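Local coordinates for mannan endo-1,4-beta-mannosidase (Mytilus edulis, PDB 2C0H), which hydrolyses internal beta-1,4 linkages in the backbones of mannans, galactomannans and glucomannans, acting on mannotetraose and longer oligosaccharides but not on mannobiose or mannotriose, at residues P177-R182 and V247-K252; F237-S242 and S258-H263. The protein carries 3 engineered substitutions. All blocks are in the same frame, centred on the assembly; numbering follows the deposited sequence.

Contact 1 of 2, residues P177-R182 and V247-K252; sequences PCFDTR and VKAGGK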
# COMPACT_ATOMS: atom_id res chain seq x y z
N PRO A 177 19.02 -16.03 -5.37
CA PRO A 177 19.16 -14.68 -5.93
C PRO A 177 18.19 -13.63 -5.39
O PRO A 177 18.61 -12.49 -5.17
CB PRO A 177 18.92 -14.91 -7.43
CG PRO A 177 19.33 -16.29 -7.67
CD PRO A 177 18.93 -17.05 -6.43
N CYS A 178 16.93 -13.99 -5.17
CA CYS A 178 15.94 -12.99 -4.74
C CYS A 178 16.14 -12.51 -3.30
O CYS A 178 15.59 -11.47 -2.92
CB CYS A 178 14.51 -13.48 -4.97
SG CYS A 178 14.07 -15.01 -4.11
N PHE A 179 16.91 -13.26 -2.50
CA PHE A 179 17.26 -12.81 -1.14
C PHE A 179 18.58 -12.05 -1.07
O PHE A 179 18.95 -11.56 0.00
CB PHE A 179 17.32 -13.98 -0.15
CG PHE A 179 16.04 -14.76 -0.03
CD1 PHE A 179 14.79 -14.16 -0.20
CD2 PHE A 179 16.08 -16.11 0.30
CE1 PHE A 179 13.63 -14.90 -0.07
CE2 PHE A 179 14.92 -16.85 0.44
CZ PHE A 179 13.70 -16.25 0.24
N ASP A 180 19.30 -11.95 -2.18
CA ASP A 180 20.59 -11.27 -2.24
C ASP A 180 20.32 -9.77 -2.25
O ASP A 180 19.52 -9.29 -3.05
CB ASP A 180 21.34 -11.71 -3.52
CG ASP A 180 22.80 -11.29 -3.54
OD1 ASP A 180 23.69 -12.17 -3.46
OD2 ASP A 180 23.07 -10.07 -3.66
N THR A 181 20.97 -9.02 -1.35
CA THR A 181 20.73 -7.58 -1.27
C THR A 181 21.98 -6.75 -1.60
O THR A 181 22.05 -5.57 -1.23
CB THR A 181 20.16 -7.16 0.11
OG1 THR A 181 21.09 -7.51 1.14
CG2 THR A 181 18.83 -7.85 0.38
N ARG A 182 22.95 -7.33 -2.30
CA ARG A 182 24.17 -6.60 -2.67
C ARG A 182 23.86 -5.41 -3.56
O ARG A 182 24.52 -4.37 -3.47
CB ARG A 182 25.21 -7.51 -3.34
CG ARG A 182 25.90 -8.44 -2.36
CD ARG A 182 26.95 -9.29 -3.02
NE ARG A 182 26.36 -10.28 -3.93
CZ ARG A 182 26.37 -10.20 -5.27
NH1 ARG A 182 26.93 -9.17 -5.91
NH2 ARG A 182 25.80 -11.17 -5.98
N VAL A 247 6.82 -17.04 -1.74
CA VAL A 247 6.52 -18.43 -1.40
C VAL A 247 7.79 -19.12 -0.89
O VAL A 247 7.73 -19.92 0.06
CB VAL A 247 5.83 -19.18 -2.56
CG1 VAL A 247 5.56 -20.63 -2.19
CG2 VAL A 247 4.54 -18.50 -2.92
N LYS A 248 8.95 -18.81 -1.47
CA LYS A 248 10.23 -19.34 -0.96
C LYS A 248 10.47 -18.83 0.47
O LYS A 248 10.95 -19.58 1.33
CB LYS A 248 11.39 -18.95 -1.88
CG LYS A 248 12.75 -19.50 -1.46
CD LYS A 248 12.90 -20.98 -1.75
CE LYS A 248 14.35 -21.44 -1.55
NZ LYS A 248 14.59 -22.88 -1.92
N ALA A 249 10.11 -17.57 0.74
CA ALA A 249 10.34 -16.97 2.05
C ALA A 249 9.45 -17.51 3.17
O ALA A 249 9.94 -17.77 4.28
CB ALA A 249 10.17 -15.46 1.96
N GLY A 250 8.14 -17.66 2.91
CA GLY A 250 7.15 -18.00 3.94
C GLY A 250 6.45 -19.35 3.79
O GLY A 250 5.83 -19.84 4.73
N GLY A 251 6.48 -19.92 2.59
CA GLY A 251 5.90 -21.24 2.37
C GLY A 251 4.42 -21.34 2.07
O GLY A 251 3.92 -22.44 1.81
N LYS A 252 3.68 -20.22 2.09
CA LYS A 252 2.24 -20.25 1.83
C LYS A 252 1.95 -20.01 0.34
O LYS A 252 2.19 -18.92 -0.18
CB LYS A 252 1.49 -19.21 2.67
CG LYS A 252 1.78 -19.24 4.16
CD LYS A 252 1.13 -20.40 4.87
CE LYS A 252 1.14 -20.14 6.37
NZ LYS A 252 0.80 -21.36 7.15

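Contact 2 of 2, residues F237-S242 and S258-H263; sequences FHNLYS and SFYQVH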
# COMPACT_ATOMS: atom_id res chain seq x y z
N PHE A 237 18.54 -5.71 -10.88
CA PHE A 237 17.95 -5.68 -9.54
C PHE A 237 17.22 -6.99 -9.26
O PHE A 237 17.26 -7.91 -10.08
CB PHE A 237 17.00 -4.49 -9.42
CG PHE A 237 17.60 -3.18 -9.84
CD1 PHE A 237 18.88 -2.83 -9.44
CD2 PHE A 237 16.88 -2.29 -10.62
CE1 PHE A 237 19.45 -1.62 -9.84
CE2 PHE A 237 17.43 -1.08 -11.01
CZ PHE A 237 18.71 -0.75 -10.62
N HIS A 238 16.60 -7.08 -8.09
CA HIS A 238 15.80 -8.26 -7.74
C HIS A 238 14.45 -7.84 -7.16
O HIS A 238 14.36 -6.85 -6.44
CB HIS A 238 16.54 -9.13 -6.72
CG HIS A 238 17.78 -9.76 -7.26
ND1 HIS A 238 17.76 -10.67 -8.31
CD2 HIS A 238 19.08 -9.63 -6.90
CE1 HIS A 238 18.99 -11.07 -8.56
NE2 HIS A 238 19.81 -10.45 -7.73
N ASN A 239 13.40 -8.58 -7.50
CA ASN A 239 12.06 -8.32 -6.97
C ASN A 239 11.80 -9.14 -5.71
O ASN A 239 11.59 -10.34 -5.79
CB ASN A 239 10.99 -8.64 -8.04
CG ASN A 239 9.57 -8.22 -7.64
OD1 ASN A 239 9.31 -7.69 -6.56
ND2 ASN A 239 8.62 -8.49 -8.54
N LEU A 240 11.79 -8.48 -4.56
CA LEU A 240 11.47 -9.12 -3.27
C LEU A 240 10.04 -9.63 -3.15
O LEU A 240 9.76 -10.43 -2.25
CB LEU A 240 11.70 -8.14 -2.12
CG LEU A 240 13.10 -7.63 -1.83
CD1 LEU A 240 13.08 -6.53 -0.76
CD2 LEU A 240 14.00 -8.76 -1.37
N TYR A 241 9.13 -9.14 -3.99
CA TYR A 241 7.69 -9.38 -3.81
C TYR A 241 7.05 -10.26 -4.88
O TYR A 241 5.83 -10.34 -4.93
CB TYR A 241 6.95 -8.04 -3.70
CG TYR A 241 7.61 -7.15 -2.68
CD1 TYR A 241 7.57 -7.48 -1.34
CD2 TYR A 241 8.31 -6.02 -3.06
CE1 TYR A 241 8.20 -6.69 -0.39
CE2 TYR A 241 8.94 -5.22 -2.13
CZ TYR A 241 8.88 -5.55 -0.81
OH TYR A 241 9.51 -4.75 0.13
N SER A 242 7.87 -10.92 -5.69
CA SER A 242 7.36 -11.83 -6.72
C SER A 242 6.76 -13.04 -6.03
O SER A 242 7.11 -13.33 -4.90
CB SER A 242 8.47 -12.27 -7.69
OG SER A 242 9.42 -13.15 -7.08
N SER A 258 -1.72 -9.11 -5.21
CA SER A 258 -2.63 -8.86 -6.33
C SER A 258 -1.99 -7.89 -7.31
O SER A 258 -2.09 -8.08 -8.52
CB SER A 258 -3.92 -8.24 -5.82
OG SER A 258 -4.52 -9.03 -4.80
N PHE A 259 -1.39 -6.84 -6.78
CA PHE A 259 -0.68 -5.85 -7.58
C PHE A 259 0.50 -5.29 -6.81
O PHE A 259 0.61 -5.46 -5.59
CB PHE A 259 -1.62 -4.75 -8.15
CG PHE A 259 -2.31 -3.90 -7.12
CD1 PHE A 259 -1.68 -2.78 -6.59
CD2 PHE A 259 -3.64 -4.15 -6.75
CE1 PHE A 259 -2.32 -1.97 -5.65
CE2 PHE A 259 -4.29 -3.34 -5.83
CZ PHE A 259 -3.63 -2.25 -5.28
N TYR A 260 1.40 -4.66 -7.53
CA TYR A 260 2.61 -4.06 -6.97
C TYR A 260 2.35 -2.58 -6.77
O TYR A 260 1.48 -1.98 -7.41
CB TYR A 260 3.81 -4.25 -7.91
CG TYR A 260 4.23 -5.70 -8.17
CD1 TYR A 260 4.66 -6.52 -7.13
CD2 TYR A 260 4.19 -6.23 -9.43
CE1 TYR A 260 5.05 -7.83 -7.36
CE2 TYR A 260 4.59 -7.54 -9.68
CZ TYR A 260 5.01 -8.32 -8.64
OH TYR A 260 5.39 -9.62 -8.89
N GLN A 261 3.08 -2.01 -5.83
CA GLN A 261 2.98 -0.59 -5.52
C GLN A 261 4.39 -0.09 -5.26
O GLN A 261 5.14 -0.70 -4.48
CB GLN A 261 2.11 -0.38 -4.29
CG GLN A 261 1.92 1.09 -3.93
CD GLN A 261 1.42 1.31 -2.53
OE1 GLN A 261 1.76 2.32 -1.89
NE2 GLN A 261 0.58 0.42 -2.05
N VAL A 262 4.79 0.99 -5.93
CA VAL A 262 6.14 1.51 -5.79
C VAL A 262 6.08 3.00 -5.55
O VAL A 262 5.22 3.68 -6.08
CB VAL A 262 7.03 1.23 -7.03
CG1 VAL A 262 6.55 2.01 -8.26
CG2 VAL A 262 8.48 1.56 -6.74
N HIS A 263 7.01 3.49 -4.74
CA HIS A 263 7.10 4.90 -4.45
C HIS A 263 8.27 5.52 -5.22
O HIS A 263 9.26 4.84 -5.53
CB HIS A 263 7.28 5.08 -2.95
CG HIS A 263 6.20 4.41 -2.13
ND1 HIS A 263 6.32 4.21 -0.77
CD2 HIS A 263 5.01 3.88 -2.49
CE1 HIS A 263 5.23 3.60 -0.33
NE2 HIS A 263 4.42 3.39 -1.35

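Contact 1 of 2, residues P177-R182 and V247-K252
The ring of Phe179 meets the last turn of helix 243-250 with its far end. The backbone N of Ala249 lies at its edge, nearly in the ring plane and 3.9 Å from Phe179 CZ, while Cys178 SG sits 4.0 Å above one face, displaced toward the rim. The CG methylene of Lys248 approaches Phe179 CZ obliquely at 3.8 Å. Ala249 adds its methyl group, with CB 4.0 Å from Phe179 CZ. CG of Phe179 stands anti to its carbonyl carbon (chi1 -59°), which sends the ring out from the short 3-10 turn 177-179 toward the helix. Lys248 crosses it at about a right angle: its base points at the ring, but the chain bends at chi2 (75°) and carries the amine away, so the aliphatic part does the touching.

In the TIM barrel this is peripheral packing, away from the probable catalytic and substrate-binding residues. The long loop after strand 155-162 leans on the helix that precedes strand 260-263. Cys178 and Phe179 both also touch Cys245, one turn earlier on that helix; the disulfide inferred for Cys178 and Cys245 is not formed in this model.

Each segment has its own internal bracing. Asp180 OD2 accepts from Arg182 N at 3.1 Å, an Asx turn, and forms a salt bridge with Arg182 NE at 3.3 Å, while OD1 takes the backbone N of Ser174. Past the helix end, Gly251 has a positive phi (86°), where a CB would press on the carbonyl O of Gly250; its N bonds Val247 O at 2.8 Å.

Contact 2 of 2, residues F237-S242 and S258-H263
Tyr260 gives up the most surface here, its ring set against Asn239 and Tyr241. It belongs to strand 260-263 of the TIM barrel, which runs parallel to strands 221-225 and 290-294. The residues it touches lie in a type I turn, Asn239 to Ser242, that leads into helix 243-250.

Tyr241 meets the ring from the side: its carbonyl O lies in the ring plane at the edge, 3.6 Å from Tyr260 CE1, and its CB touches the same carbon at 4.1 Å. The rest of Tyr241 turns elsewhere. Its own ring carries Leu240 CB over the centre of one face, and its hydroxyl is hydrogen-bonded to Glu165 OE2. The Tyr241 side chain is about 7 Å from those of Glu163, the probable proton donor, and Trp226, a probable substrate-binding residue.

Asn239 faces Tyr260 from the opposite direction. With CG anti to the backbone N (chi1 -172°), its amide reaches across so that ND2 comes obliquely to the phenol end, 3.6 Å from Tyr260 CZ, the amide and ring planes 62° apart. OD1 meanwhile accepts from Tyr241 N at 3.0 Å, completing an Asx turn, with the donor 54° out of the carbonyl plane. Cutting this side chain back to alanine removes both ends of the amide, and Tyr241 N is then likely to lose its side-chain acceptor while a gap opens beside the Tyr260 ring.

Ser242 closes the turn, its CA 3.7 Å from Tyr260 OH, while its OG caps the helix by bonding Cys245 N. Farther along the strand, His263 ND1 bonds Glu163 OE2, and on its other nitrogen NE2 donates to Gln261 OE1 at 2.9 Å, with that oxygen in the plane of the imidazole.

Contact 1 is peripheral, with an exposed lysine at its margin, whereas contact 2 is buried and nearer the centre of the chain. Helix 243-250 ties them together: contact 2 involves the turn that enters it, contact 1 packs on its C-terminal end. Their segments alternate along the chain, and the centres are 13 Å apart. They also touch, Cys178 O packing 3.5 Å from Leu240 CD2. Across contact 1 the meeting is mostly hydrocarbon against one aromatic ring, its charged pair remaining within the loop. In contact 2 an amide and a backbone carbonyl meet the phenol end and edge of a tyrosine ring, and both of its segments include side chains bonded to glutamates, His263 to the probable proton donor.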